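Local coordinates for protein GlcNAc-alpha-1,4-Gal-releasing endo-beta-galactosidase (Clostridium perfringens, PDB 1UPS) that probably hydrolyses internal beta-galactosidic bonds to release GlcNAc-alpha-1,4-Gal, as a calcium-binding glycoside hydrolase of family 16, at residues T92-A97 with I252-G257; S104-F109 with G152-T157; L293-Q298 with Q413-P418. One frame throughout, in Å; residues are numbered along the deposited sequence.

Along the chain, interaction 2 (104-109 with 152-157) is nested inside the long loop that interaction 1 (92-97 with 252-257) closes, and both lie within the family 16 hydrolase region. Their centres are about 21 Å apart and their nearest atoms about 7 Å. Both adjoin a six-stranded antiparallel sheet: interaction 1 pairs its strands 94-99 and 246-254, and interaction 2 lies in loops, one of them leaving the next strand, 145-152. Interaction 3 (293-298 with 413-418) comes later in sequence and lies on the other side of the chain's centre, about 44 Å from interaction 1 between centres. It joins strands 291-296 and 414-419, consistent with a separate C-terminal beta-trefoil unit.

Interaction 1: residues T92-A97 with I252-G257; sequences TVRSSA and IYTDAG
OD1 of D255 is gripped side-on by R94, whose NE and NH1 lie 2.9 Å and 2.8 Å from that single oxygen in a salt bridge. The guanidinium and carboxylate planes are only 12° apart, with OD1 at the guanidinium edge; one oxygen is shared by two N-H groups, and neither bond is straight. A water donates a further bond to D255 OD1 at 3.0 Å. The R94 chain bends at chi3 (-85°), which turns the guanidinium across the end of the neighbouring strand. The remaining polar ends are also held: D255 OD2 bonds H261, and R94 NH2 bonds the carbonyls of E80 and Q82.

Next to this salt bridge the strands run antiparallel, their axes at 173°, and R94 pairs with T254 through reciprocal backbone bonds. Strand 94-99 is an edge strand of a six-stranded sheet, one of the two large antiparallel sheets expected of the concanavalin-like sandwich of family 16, and strand 246-254 is its neighbour there. I252 O has two donors, S95 OG at 2.9 Å and S96 N at 3.1 Å, the hydroxyl approaching from above the carbonyl plane.

S95 and Y253 form the non-hydrogen-bonded pair between R94-T254 and S96-I252. S95 OG sits over the centre of the Y253 ring, 3.9 Å above its plane, while V93 CG1 approaches the ring edge, 3.9 Å from CD2 of Y253. V93 CG1 also touches A256 CB at 3.9 Å, so the valine packs against both the strand and the turn that follows it. Elsewhere Y253 stacks on H145 and its hydroxyl bonds that of Y52.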
ATOM      1  N   THR A  92      24.759   7.986 -11.425  1.00  9.20           N
ATOM      2  CA  THR A  92      25.175   8.856 -10.334  1.00  8.78           C
ATOM      3  C   THR A  92      24.104   9.025  -9.248  1.00  9.37           C
ATOM      4  O   THR A  92      24.113  10.011  -8.514  1.00  8.80           O
ATOM      5  CB  THR A  92      25.688  10.222 -10.857  1.00  8.75           C
ATOM      6  OG1 THR A  92      24.719  10.822 -11.746  1.00  9.29           O
ATOM      7  CG2 THR A  92      26.936  10.030 -11.732  1.00  8.18           C
ATOM      8  N   VAL A  93      23.209   8.050  -9.132  1.00  9.38           N
ATOM      9  CA  VAL A  93      22.217   8.065  -8.037  1.00 10.07           C
ATOM     10  C   VAL A  93      22.935   7.961  -6.685  1.00 10.18           C
ATOM     11  O   VAL A  93      23.850   7.151  -6.517  1.00 10.53           O
ATOM     12  CB  VAL A  93      21.244   6.866  -8.149  1.00 10.36           C
ATOM     13  CG1 VAL A  93      20.347   6.744  -6.896  1.00 11.15           C
ATOM     14  CG2 VAL A  93      20.369   6.963  -9.429  1.00 11.49           C
ATOM     15  N   ARG A  94      22.519   8.771  -5.724  1.00 10.90           N
ATOM     16  CA  ARG A  94      23.055   8.659  -4.378  1.00 11.02           C
ATOM     17  C   ARG A  94      21.966   8.148  -3.466  1.00 10.52           C
ATOM     18  O   ARG A  94      20.805   8.513  -3.641  1.00 11.86           O
ATOM     19  CB  ARG A  94      23.580  10.005  -3.935  1.00 11.85           C
ATOM     20  CG  ARG A  94      24.786  10.385  -4.846  1.00 14.26           C
ATOM     21  CD  ARG A  94      25.450  11.627  -4.457  1.00 14.85           C
ATOM     22  NE  ARG A  94      24.817  12.826  -5.002  1.00 13.17           N
ATOM     23  CZ  ARG A  94      25.264  14.034  -4.706  1.00 14.17           C
ATOM     24  NH1 ARG A  94      24.701  15.117  -5.214  1.00 11.71           N
ATOM     25  NH2 ARG A  94      26.307  14.150  -3.881  1.00 14.57           N
ATOM     26  N   SER A  95      22.331   7.300  -2.511  1.00  9.25           N
ATOM     27  CA  SER A  95      21.340   6.776  -1.562  1.00  9.60           C
ATOM     28  C   SER A  95      22.033   6.359  -0.277  1.00  9.62           C
ATOM     29  O   SER A  95      23.152   5.845  -0.324  1.00  9.96           O
ATOM     30  CB  SER A  95      20.561   5.579  -2.163  1.00  9.72           C
ATOM     31  OG  SER A  95      19.599   5.034  -1.233  1.00 10.43           O
ATOM     32  N   SER A  96      21.366   6.589   0.855  1.00  9.75           N
ATOM     33  CA  SER A  96      21.792   6.028   2.130  1.00 10.10           C
ATOM     34  C   SER A  96      20.717   5.043   2.571  1.00  9.81           C
ATOM     35  O   SER A  96      19.566   5.438   2.837  1.00 10.31           O
ATOM     36  CB  SER A  96      21.957   7.119   3.189  1.00  9.43           C
ATOM     37  OG  SER A  96      23.178   7.825   3.005  1.00 10.08           O
ATOM     38  N   ALA A  97      21.092   3.774   2.699  1.00 10.57           N
ATOM     39  CA  ALA A  97      20.102   2.707   2.970  1.00  9.78           C
ATOM     40  C   ALA A  97      20.489   1.769   4.120  1.00 10.25           C
ATOM     41  O   ALA A  97      21.684   1.485   4.334  1.00 10.92           O
ATOM     42  CB  ALA A  97      19.884   1.860   1.687  1.00  9.70           C
ATOM     43  N   ILE A 252      16.955   6.681   1.505  1.00 10.08           N
ATOM     44  CA  ILE A 252      16.690   8.014   1.004  1.00  9.93           C
ATOM     45  C   ILE A 252      17.572   8.219  -0.224  1.00 10.22           C
ATOM     46  O   ILE A 252      18.651   7.654  -0.297  1.00 10.39           O
ATOM     47  CB  ILE A 252      16.941   9.068   2.112  1.00 10.11           C
ATOM     48  CG1 ILE A 252      16.542  10.472   1.624  1.00  9.22           C
ATOM     49  CG2 ILE A 252      18.399   8.983   2.670  1.00  9.88           C
ATOM     50  CD1 ILE A 252      16.368  11.518   2.783  1.00 10.38           C
ATOM     51  N   TYR A 253      17.082   8.991  -1.195  1.00  9.86           N
ATOM     52  CA  TYR A 253      17.749   9.127  -2.482  1.00 10.22           C
ATOM     53  C   TYR A 253      17.818  10.583  -2.897  1.00 10.16           C
ATOM     54  O   TYR A 253      16.946  11.400  -2.532  1.00  9.90           O
ATOM     55  CB  TYR A 253      16.889   8.509  -3.568  1.00 10.15           C
ATOM     56  CG  TYR A 253      16.665   7.040  -3.542  1.00 10.85           C
ATOM     57  CD1 TYR A 253      15.679   6.484  -2.728  1.00 11.22           C
ATOM     58  CD2 TYR A 253      17.404   6.188  -4.391  1.00 10.40           C
ATOM     59  CE1 TYR A 253      15.429   5.090  -2.755  1.00 13.25           C
ATOM     60  CE2 TYR A 253      17.165   4.803  -4.412  1.00 13.16           C
ATOM     61  CZ  TYR A 253      16.166   4.272  -3.583  1.00 14.49           C
ATOM     62  OH  TYR A 253      15.905   2.910  -3.587  1.00 14.46           O
ATOM     63  N   THR A 254      18.828  10.901  -3.703  1.00 10.17           N
ATOM     64  CA  THR A 254      18.724  12.072  -4.582  1.00 10.47           C
ATOM     65  C   THR A 254      19.471  11.805  -5.895  1.00 10.92           C
ATOM     66  O   THR A 254      20.195  10.811  -5.990  1.00 10.06           O
ATOM     67  CB  THR A 254      19.171  13.376  -3.868  1.00 10.89           C
ATOM     68  OG1 THR A 254      18.778  14.521  -4.666  1.00  9.95           O
ATOM     69  CG2 THR A 254      20.717  13.456  -3.766  1.00 12.03           C
ATOM     70  N   ASP A 255      19.251  12.661  -6.898  1.00 10.23           N
ATOM     71  CA  ASP A 255      19.852  12.486  -8.235  1.00 11.06           C
ATOM     72  C   ASP A 255      19.382  11.201  -8.929  1.00 11.78           C
ATOM     73  O   ASP A 255      20.097  10.625  -9.765  1.00 11.87           O
ATOM     74  CB  ASP A 255      21.366  12.531  -8.114  1.00 10.81           C
ATOM     75  CG  ASP A 255      21.840  13.858  -7.569  1.00 11.76           C
ATOM     76  OD1 ASP A 255      22.871  13.884  -6.859  1.00 15.29           O
ATOM     77  OD2 ASP A 255      21.211  14.922  -7.796  1.00 11.99           O
ATOM     78  N   ALA A 256      18.163  10.793  -8.584  1.00 11.94           N
ATOM     79  CA  ALA A 256      17.524   9.601  -9.117  1.00 12.59           C
ATOM     80  C   ALA A 256      16.322  10.004  -9.969  1.00 12.89           C
ATOM     81  O   ALA A 256      16.228  11.161 -10.423  1.00 13.15           O
ATOM     82  CB  ALA A 256      17.112   8.661  -7.957  1.00 13.34           C
ATOM     83  N   GLY A 257      15.398   9.075 -10.194  1.00 13.77           N
ATOM     84  CA  GLY A 257      14.246   9.387 -11.028  1.00 13.78           C
ATOM     85  C   GLY A 257      13.304  10.409 -10.403  1.00 13.91           C
ATOM     86  O   GLY A 257      12.454  10.983 -11.099  1.00 14.29           O
TER
HETATM   87  O   HOH W   1      25.071  12.304  -8.089  1.00 31.68           O

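Interaction 2: residues S104-F109 with G152-T157; sequences SWIHNF and GMQDDT
Q154 and the W105-H107 backbone account for both hydrogen bonds of this contact. The Q154 side-chain amide spans the I106 main chain: NE2 donates to W105 O at 3.0 Å, and OE1 accepts from H107 N, likewise at 3.0 Å. The two bonds differ in approach. H107 N lies in the plane of the side-chain carbonyl, on a lone pair of OE1, with a nearly straight N-H...O angle of 167°. NE2 instead comes from above the W105 carbonyl, 71° out of its plane, although W105 O stays close to the plane of the Q154 amide. NE2 has another partner in D159 O, so the amide is used at both ends and its rotation is fixed. One side-chain amide, bonded to the backbone on either side of I106, thus bridges two irregular loops.

The van der Waals contact comes mainly from I106, whose side chain runs antiparallel to that of Q154. With chi2 at -57°, its CD1 is turned toward the glutamine chain, 3.6 Å from Q154 CD and 3.8 Å from Q154 CB. The same methyl lies 3.4 Å from M153 O, a carbonyl that K103 NZ also bonds. The other branch, CG2, is 4.1 Å from G152 O.

Segment 104-109 belongs to the loop between strands 101-102 and 121-122, while residues 153-157 lie in the loop that follows strand 145-152. I106 packs on F101 of strand 101-102 and V151 of strand 145-152, and the H107 ring meets W149 edge-to-face, which seats the loop against strand 145-152.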
ATOM      1  N   SER A 104      22.437 -12.686  -2.145  1.00 12.06           N
ATOM      2  CA  SER A 104      22.768 -12.614  -3.573  1.00 12.13           C
ATOM      3  C   SER A 104      21.517 -12.432  -4.442  1.00 11.57           C
ATOM      4  O   SER A 104      20.448 -12.955  -4.117  1.00 11.00           O
ATOM      5  CB  SER A 104      23.489 -13.894  -4.029  1.00 12.62           C
ATOM      6  OG  SER A 104      24.813 -13.954  -3.527  1.00 14.09           O
ATOM      7  N   TRP A 105      21.680 -11.707  -5.552  1.00 11.42           N
ATOM      8  CA  TRP A 105      20.691 -11.603  -6.631  1.00 10.44           C
ATOM      9  C   TRP A 105      19.415 -10.804  -6.311  1.00 10.34           C
ATOM     10  O   TRP A 105      18.575 -10.625  -7.193  1.00 10.12           O
ATOM     11  CB  TRP A 105      20.297 -13.000  -7.157  1.00 11.04           C
ATOM     12  CG  TRP A 105      21.381 -13.696  -7.931  1.00 11.99           C
ATOM     13  CD1 TRP A 105      22.098 -14.793  -7.548  1.00 13.45           C
ATOM     14  CD2 TRP A 105      21.837 -13.349  -9.237  1.00 13.93           C
ATOM     15  NE1 TRP A 105      22.985 -15.147  -8.538  1.00 14.66           N
ATOM     16  CE2 TRP A 105      22.848 -14.275  -9.589  1.00 15.40           C
ATOM     17  CE3 TRP A 105      21.500 -12.343 -10.150  1.00 14.19           C
ATOM     18  CZ2 TRP A 105      23.527 -14.224 -10.818  1.00 16.37           C
ATOM     19  CZ3 TRP A 105      22.178 -12.289 -11.380  1.00 15.38           C
ATOM     20  CH2 TRP A 105      23.180 -13.228 -11.693  1.00 16.86           C
ATOM     21  N   ILE A 106      19.285 -10.290  -5.089  1.00  9.75           N
ATOM     22  CA  ILE A 106      18.021  -9.640  -4.707  1.00 10.11           C
ATOM     23  C   ILE A 106      17.744  -8.329  -5.466  1.00 10.19           C
ATOM     24  O   ILE A 106      18.590  -7.426  -5.490  1.00 10.05           O
ATOM     25  CB  ILE A 106      17.934  -9.397  -3.183  1.00 10.00           C
ATOM     26  CG1 ILE A 106      17.992 -10.737  -2.422  1.00 10.14           C
ATOM     27  CG2 ILE A 106      16.616  -8.654  -2.867  1.00 10.17           C
ATOM     28  CD1 ILE A 106      16.878 -11.769  -2.832  1.00  9.75           C
ATOM     29  N   HIS A 107      16.549  -8.236  -6.053  1.00 11.16           N
ATOM     30  CA  HIS A 107      16.046  -6.979  -6.642  1.00 11.34           C
ATOM     31  C   HIS A 107      16.956  -6.465  -7.769  1.00 11.74           C
ATOM     32  O   HIS A 107      17.636  -5.414  -7.646  1.00 11.44           O
ATOM     33  CB  HIS A 107      15.809  -5.889  -5.578  1.00 11.38           C
ATOM     34  CG  HIS A 107      15.114  -4.677  -6.127  1.00 10.93           C
ATOM     35  ND1 HIS A 107      13.814  -4.714  -6.580  1.00 11.30           N
ATOM     36  CD2 HIS A 107      15.554  -3.413  -6.335  1.00 11.11           C
ATOM     37  CE1 HIS A 107      13.483  -3.524  -7.057  1.00 11.77           C
ATOM     38  NE2 HIS A 107      14.515  -2.712  -6.900  1.00 11.96           N
ATOM     39  N   ASN A 108      16.940  -7.226  -8.857  1.00 11.32           N
ATOM     40  CA  ASN A 108      17.741  -6.928 -10.048  1.00 11.71           C
ATOM     41  C   ASN A 108      17.076  -5.889 -10.947  1.00 12.11           C
ATOM     42  O   ASN A 108      16.624  -6.194 -12.060  1.00 12.65           O
ATOM     43  CB  ASN A 108      18.054  -8.218 -10.818  1.00 11.08           C
ATOM     44  CG  ASN A 108      19.241  -8.057 -11.743  1.00 11.79           C
ATOM     45  OD1 ASN A 108      19.814  -6.961 -11.830  1.00 10.50           O
ATOM     46  ND2 ASN A 108      19.649  -9.146 -12.402  1.00 12.97           N
ATOM     47  N   PHE A 109      17.016  -4.654 -10.455  1.00 12.40           N
ATOM     48  CA  PHE A 109      16.306  -3.579 -11.149  1.00 14.25           C
ATOM     49  C   PHE A 109      16.949  -3.291 -12.512  1.00 14.87           C
ATOM     50  O   PHE A 109      16.267  -2.847 -13.438  1.00 15.31           O
ATOM     51  CB  PHE A 109      16.287  -2.289 -10.306  1.00 13.93           C
ATOM     52  CG  PHE A 109      17.648  -1.787  -9.936  1.00 14.97           C
ATOM     53  CD1 PHE A 109      18.332  -0.878 -10.759  1.00 17.88           C
ATOM     54  CD2 PHE A 109      18.257  -2.208  -8.766  1.00 16.37           C
ATOM     55  CE1 PHE A 109      19.610  -0.429 -10.416  1.00 18.62           C
ATOM     56  CE2 PHE A 109      19.531  -1.771  -8.418  1.00 17.99           C
ATOM     57  CZ  PHE A 109      20.212  -0.872  -9.247  1.00 20.16           C
ATOM     58  N   GLY A 152      10.740  -9.378  -2.385  1.00  9.89           N
ATOM     59  CA  GLY A 152      10.770 -10.817  -2.220  1.00 10.16           C
ATOM     60  C   GLY A 152      12.190 -11.302  -1.994  1.00 10.67           C
ATOM     61  O   GLY A 152      13.160 -10.752  -2.546  1.00 10.90           O
ATOM     62  N   MET A 153      12.321 -12.342  -1.175  1.00  9.69           N
ATOM     63  CA  MET A 153      13.643 -12.871  -0.856  1.00 10.42           C
ATOM     64  C   MET A 153      14.125 -13.909  -1.851  1.00  9.94           C
ATOM     65  O   MET A 153      15.217 -14.469  -1.678  1.00 10.51           O
ATOM     66  CB  MET A 153      13.663 -13.442   0.572  1.00 10.19           C
ATOM     67  CG  MET A 153      13.587 -12.346   1.654  1.00 12.70           C
ATOM     68  SD  MET A 153      14.942 -11.132   1.645  1.00 14.35           S
ATOM     69  CE  MET A 153      16.286 -12.015   1.707  1.00 17.92           C
ATOM     70  N   GLN A 154      13.320 -14.182  -2.887  1.00  9.92           N
ATOM     71  CA  GLN A 154      13.763 -15.038  -3.998  1.00 10.02           C
ATOM     72  C   GLN A 154      14.229 -16.401  -3.470  1.00 10.35           C
ATOM     73  O   GLN A 154      15.213 -16.977  -3.927  1.00 10.16           O
ATOM     74  CB  GLN A 154      14.853 -14.316  -4.836  1.00 10.83           C
ATOM     75  CG  GLN A 154      14.290 -13.062  -5.531  1.00  9.89           C
ATOM     76  CD  GLN A 154      15.344 -12.094  -6.087  1.00 11.43           C
ATOM     77  OE1 GLN A 154      15.165 -10.885  -5.985  1.00 10.93           O
ATOM     78  NE2 GLN A 154      16.417 -12.619  -6.676  1.00  9.38           N
ATOM     79  N   ASP A 155      13.480 -16.921  -2.508  1.00 10.09           N
ATOM     80  CA  ASP A 155      13.866 -18.159  -1.813  1.00 10.27           C
ATOM     81  C   ASP A 155      13.658 -19.420  -2.639  1.00 10.36           C
ATOM     82  O   ASP A 155      14.223 -20.486  -2.312  1.00 11.22           O
ATOM     83  CB  ASP A 155      13.104 -18.268  -0.487  1.00 10.25           C
ATOM     84  CG  ASP A 155      13.618 -17.300   0.563  1.00 11.63           C
ATOM     85  OD1 ASP A 155      14.868 -17.121   0.675  1.00 10.55           O
ATOM     86  OD2 ASP A 155      12.840 -16.701   1.334  1.00 12.52           O
ATOM     87  N   ASP A 156      12.852 -19.310  -3.699  1.00  9.93           N
ATOM     88  CA  ASP A 156      12.595 -20.450  -4.589  1.00 10.10           C
ATOM     89  C   ASP A 156      13.871 -20.951  -5.289  1.00 10.28           C
ATOM     90  O   ASP A 156      14.223 -22.131  -5.188  1.00  9.26           O
ATOM     91  CB  ASP A 156      11.440 -20.177  -5.590  1.00  9.45           C
ATOM     92  CG  ASP A 156      11.617 -18.882  -6.385  1.00 10.12           C
ATOM     93  OD1 ASP A 156      10.868 -18.694  -7.378  1.00 10.00           O
ATOM     94  OD2 ASP A 156      12.450 -17.993  -6.091  1.00  9.85           O
ATOM     95  N   THR A 157      14.592 -20.041  -5.953  1.00 10.46           N
ATOM     96  CA  THR A 157      15.807 -20.413  -6.704  1.00 10.78           C
ATOM     97  C   THR A 157      17.102 -19.822  -6.155  1.00 10.81           C
ATOM     98  O   THR A 157      18.199 -20.223  -6.577  1.00 10.11           O
ATOM     99  CB  THR A 157      15.713 -19.911  -8.137  1.00 10.71           C
ATOM    100  OG1 THR A 157      15.520 -18.492  -8.109  1.00 11.30           O
ATOM    101  CG2 THR A 157      14.479 -20.445  -8.806  1.00 11.49           C
TER

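Interaction 3: residues L293-Q298 with Q413-P418; sequences LIRNRQ and QWQLIP
Q413 and R297 extend side by side beyond the end of the paired strands, joined at both main chain and side chain. R297 N bonds Q413 O at 2.9 Å, and further out R297 NH1 bonds Q413 OE1 at 2.8 Å, in the plane of both the guanidinium and the amide carbonyl and on a lone pair. The arginine reaches there because its CG lies anti to the backbone N (chi1 -177°) and the chain stays extended as far as NE. NH1 has a second, charged partner in D376, and the guanidinium makes a cation-pi contact with W410.

N296 lies over one face of the W414 indole, and I294 touches it obliquely. The ND2 of N296 stands 3.3 Å above the ring plane, offset toward the rim, and the amide is turned 79° to the ring, nearly upright on its face. T411 O accepts a bond from ND2 and T299 N donates to OD1, while W414 NE1 reaches I391 O. Nearer the L416 end of the ladder, I294 CG2 meets W414 at CE3, 3.8 Å away.

On the opposite side of the sheet from W414, R295 lies alongside Q415, and the backbones of this pair are doubly bonded, R295 N to Q415 O at 3.0 Å and Q415 N to R295 O at 2.8 Å. The aliphatic root of the arginine rests on I417, R295 CB to I417 CD1 4.1 Å. At its far end R295 NE bonds G300 O.

The strand axes run antiparallel at 157°, and L293 and I417 continue the ladder. Strand 291-296 thus pairs with the last strand of the chain, 414-419, an arrangement consistent with closure of a ricin-type beta-trefoil, to which this C-terminal part is probably related.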
ATOM      1  N   LEU A 293     -23.317  -6.390   4.332  1.00 12.22           N
ATOM      2  CA  LEU A 293     -24.375  -5.397   4.118  1.00 11.69           C
ATOM      3  C   LEU A 293     -23.650  -4.170   3.573  1.00 11.56           C
ATOM      4  O   LEU A 293     -22.445  -4.016   3.809  1.00 12.06           O
ATOM      5  CB  LEU A 293     -25.069  -5.039   5.438  1.00 12.23           C
ATOM      6  CG  LEU A 293     -25.787  -6.173   6.173  1.00 12.96           C
ATOM      7  CD1 LEU A 293     -26.276  -5.691   7.536  1.00 14.84           C
ATOM      8  CD2 LEU A 293     -26.951  -6.684   5.316  1.00 15.44           C
ATOM      9  N   ILE A 294     -24.356  -3.315   2.832  1.00 10.22           N
ATOM     10  CA  ILE A 294     -23.754  -2.096   2.278  1.00 10.45           C
ATOM     11  C   ILE A 294     -24.640  -0.907   2.632  1.00 10.93           C
ATOM     12  O   ILE A 294     -25.781  -0.822   2.178  1.00 10.84           O
ATOM     13  CB  ILE A 294     -23.587  -2.203   0.733  1.00 10.52           C
ATOM     14  CG1 ILE A 294     -22.743  -3.431   0.358  1.00 10.51           C
ATOM     15  CG2 ILE A 294     -22.902  -0.940   0.194  1.00  9.72           C
ATOM     16  CD1 ILE A 294     -22.631  -3.679  -1.171  1.00 13.05           C
ATOM     17  N   ARG A 295     -24.104  -0.006   3.441  1.00 10.91           N
ATOM     18  CA  ARG A 295     -24.885   1.096   3.992  1.00 11.47           C
ATOM     19  C   ARG A 295     -24.392   2.449   3.474  1.00 11.48           C
ATOM     20  O   ARG A 295     -23.179   2.699   3.433  1.00 11.90           O
ATOM     21  CB  ARG A 295     -24.777   1.063   5.516  1.00 12.36           C
ATOM     22  CG  ARG A 295     -25.719   2.043   6.242  1.00 14.25           C
ATOM     23  CD  ARG A 295     -25.528   2.059   7.770  1.00 19.29           C
ATOM     24  NE  ARG A 295     -26.795   2.428   8.409  1.00 24.54           N
ATOM     25  CZ  ARG A 295     -26.975   2.676   9.709  1.00 27.86           C
ATOM     26  NH1 ARG A 295     -25.964   2.599  10.576  1.00 28.01           N
ATOM     27  NH2 ARG A 295     -28.182   3.015  10.140  1.00 29.11           N
ATOM     28  N   ASN A 296     -25.338   3.315   3.110  1.00 11.18           N
ATOM     29  CA  ASN A 296     -25.029   4.679   2.676  1.00 11.32           C
ATOM     30  C   ASN A 296     -24.675   5.599   3.843  1.00 11.06           C
ATOM     31  O   ASN A 296     -25.352   5.593   4.883  1.00 11.59           O
ATOM     32  CB  ASN A 296     -26.223   5.273   1.915  1.00 11.13           C
ATOM     33  CG  ASN A 296     -25.867   6.575   1.209  1.00 11.46           C
ATOM     34  OD1 ASN A 296     -26.100   7.681   1.735  1.00  9.97           O
ATOM     35  ND2 ASN A 296     -25.255   6.454   0.036  1.00 11.81           N
ATOM     36  N   ARG A 297     -23.619   6.392   3.692  1.00 11.32           N
ATOM     37  CA  ARG A 297     -23.224   7.281   4.789  1.00 11.16           C
ATOM     38  C   ARG A 297     -24.255   8.379   5.091  1.00 12.09           C
ATOM     39  O   ARG A 297     -24.566   8.674   6.265  1.00 10.89           O
ATOM     40  CB  ARG A 297     -21.841   7.901   4.552  1.00 11.47           C
ATOM     41  CG  ARG A 297     -21.378   8.779   5.739  1.00 10.89           C
ATOM     42  CD  ARG A 297     -20.002   9.415   5.521  1.00 10.96           C
ATOM     43  NE  ARG A 297     -19.517  10.067   6.735  1.00 12.74           N
ATOM     44  CZ  ARG A 297     -18.341  10.676   6.858  1.00 13.71           C
ATOM     45  NH1 ARG A 297     -17.491  10.721   5.833  1.00 12.45           N
ATOM     46  NH2 ARG A 297     -18.006  11.235   8.038  1.00 14.52           N
ATOM     47  N   GLN A 298     -24.771   8.994   4.035  1.00 11.86           N
ATOM     48  CA  GLN A 298     -25.692  10.122   4.197  1.00 11.98           C
ATOM     49  C   GLN A 298     -27.056   9.680   4.715  1.00 12.26           C
ATOM     50  O   GLN A 298     -27.589  10.285   5.662  1.00 13.21           O
ATOM     51  CB  GLN A 298     -25.817  10.918   2.876  1.00 11.43           C
ATOM     52  CG  GLN A 298     -26.888  12.044   2.902  1.00 12.61           C
ATOM     53  CD  GLN A 298     -26.494  13.267   3.700  1.00 16.39           C
ATOM     54  OE1 GLN A 298     -25.528  13.236   4.461  1.00 16.84           O
ATOM     55  NE2 GLN A 298     -27.249  14.368   3.531  1.00 17.53           N
ATOM     56  N   GLN A 413     -20.603   7.724  -0.420  1.00 10.49           N
ATOM     57  CA  GLN A 413     -19.725   7.043   0.522  1.00 10.73           C
ATOM     58  C   GLN A 413     -20.495   5.899   1.178  1.00 11.32           C
ATOM     59  O   GLN A 413     -21.662   6.084   1.581  1.00 10.90           O
ATOM     60  CB  GLN A 413     -19.215   8.031   1.581  1.00 11.35           C
ATOM     61  CG  GLN A 413     -18.280   9.080   1.003  1.00  9.48           C
ATOM     62  CD  GLN A 413     -17.655   9.984   2.059  1.00 12.53           C
ATOM     63  OE1 GLN A 413     -17.734   9.710   3.264  1.00 12.50           O
ATOM     64  NE2 GLN A 413     -17.017  11.068   1.607  1.00 12.96           N
ATOM     65  N   TRP A 414     -19.843   4.735   1.252  1.00 11.10           N
ATOM     66  CA  TRP A 414     -20.490   3.473   1.639  1.00 11.89           C
ATOM     67  C   TRP A 414     -19.714   2.736   2.715  1.00 12.63           C
ATOM     68  O   TRP A 414     -18.486   2.819   2.783  1.00 11.58           O
ATOM     69  CB  TRP A 414     -20.605   2.559   0.415  1.00 11.90           C
ATOM     70  CG  TRP A 414     -21.358   3.208  -0.674  1.00 11.97           C
ATOM     71  CD1 TRP A 414     -20.837   3.947  -1.709  1.00 10.53           C
ATOM     72  CD2 TRP A 414     -22.771   3.253  -0.819  1.00 11.10           C
ATOM     73  NE1 TRP A 414     -21.849   4.410  -2.514  1.00 11.92           N
ATOM     74  CE2 TRP A 414     -23.051   4.003  -1.988  1.00 11.34           C
ATOM     75  CE3 TRP A 414     -23.843   2.703  -0.103  1.00 10.86           C
ATOM     76  CZ2 TRP A 414     -24.353   4.229  -2.443  1.00 11.91           C
ATOM     77  CZ3 TRP A 414     -25.132   2.923  -0.552  1.00 11.14           C
ATOM     78  CH2 TRP A 414     -25.381   3.683  -1.709  1.00 11.57           C
ATOM     79  N   GLN A 415     -20.442   1.992   3.550  1.00 13.30           N
ATOM     80  CA  GLN A 415     -19.829   1.152   4.565  1.00 14.25           C
ATOM     81  C   GLN A 415     -20.092  -0.299   4.190  1.00 13.46           C
ATOM     82  O   GLN A 415     -21.245  -0.687   4.080  1.00 13.30           O
ATOM     83  CB  GLN A 415     -20.504   1.450   5.919  1.00 15.59           C
ATOM     84  CG  GLN A 415     -19.606   1.459   7.090  1.00 19.24           C
ATOM     85  CD  GLN A 415     -20.342   1.749   8.406  1.00 22.21           C
ATOM     86  OE1 GLN A 415     -21.407   2.385   8.428  1.00 22.92           O
ATOM     87  NE2 GLN A 415     -19.759   1.295   9.497  1.00 23.16           N
ATOM     88  N   LEU A 416     -19.044  -1.097   3.988  1.00 13.05           N
ATOM     89  CA  LEU A 416     -19.244  -2.545   3.817  1.00 13.69           C
ATOM     90  C   LEU A 416     -19.152  -3.204   5.176  1.00 13.55           C
ATOM     91  O   LEU A 416     -18.093  -3.159   5.825  1.00 13.83           O
ATOM     92  CB  LEU A 416     -18.220  -3.154   2.865  1.00 14.78           C
ATOM     93  CG  LEU A 416     -18.787  -3.221   1.440  1.00 17.26           C
ATOM     94  CD1 LEU A 416     -18.901  -1.828   0.872  1.00 21.02           C
ATOM     95  CD2 LEU A 416     -17.962  -4.113   0.566  1.00 20.90           C
ATOM     96  N   ILE A 417     -20.256  -3.817   5.595  1.00 12.19           N
ATOM     97  CA  ILE A 417     -20.370  -4.371   6.941  1.00 11.62           C
ATOM     98  C   ILE A 417     -20.430  -5.890   6.876  1.00 11.21           C
ATOM     99  O   ILE A 417     -21.431  -6.441   6.409  1.00 11.15           O
ATOM    100  CB  ILE A 417     -21.641  -3.807   7.625  1.00 11.20           C
ATOM    101  CG1 ILE A 417     -21.568  -2.278   7.687  1.00 13.03           C
ATOM    102  CG2 ILE A 417     -21.812  -4.379   9.035  1.00 10.92           C
ATOM    103  CD1 ILE A 417     -22.890  -1.634   8.017  1.00 13.21           C
ATOM    104  N   PRO A 418     -19.376  -6.579   7.314  1.00 11.69           N
ATOM    105  CA  PRO A 418     -19.387  -8.044   7.300  1.00 12.09           C
ATOM    106  C   PRO A 418     -20.551  -8.600   8.133  1.00 12.48           C
ATOM    107  O   PRO A 418     -20.784  -8.120   9.246  1.00 11.17           O
ATOM    108  CB  PRO A 418     -18.056  -8.411   7.959  1.00 12.68           C
ATOM    109  CG  PRO A 418     -17.191  -7.230   7.779  1.00 13.34           C
ATOM    110  CD  PRO A 418     -18.098  -6.049   7.817  1.00 12.03           C
TER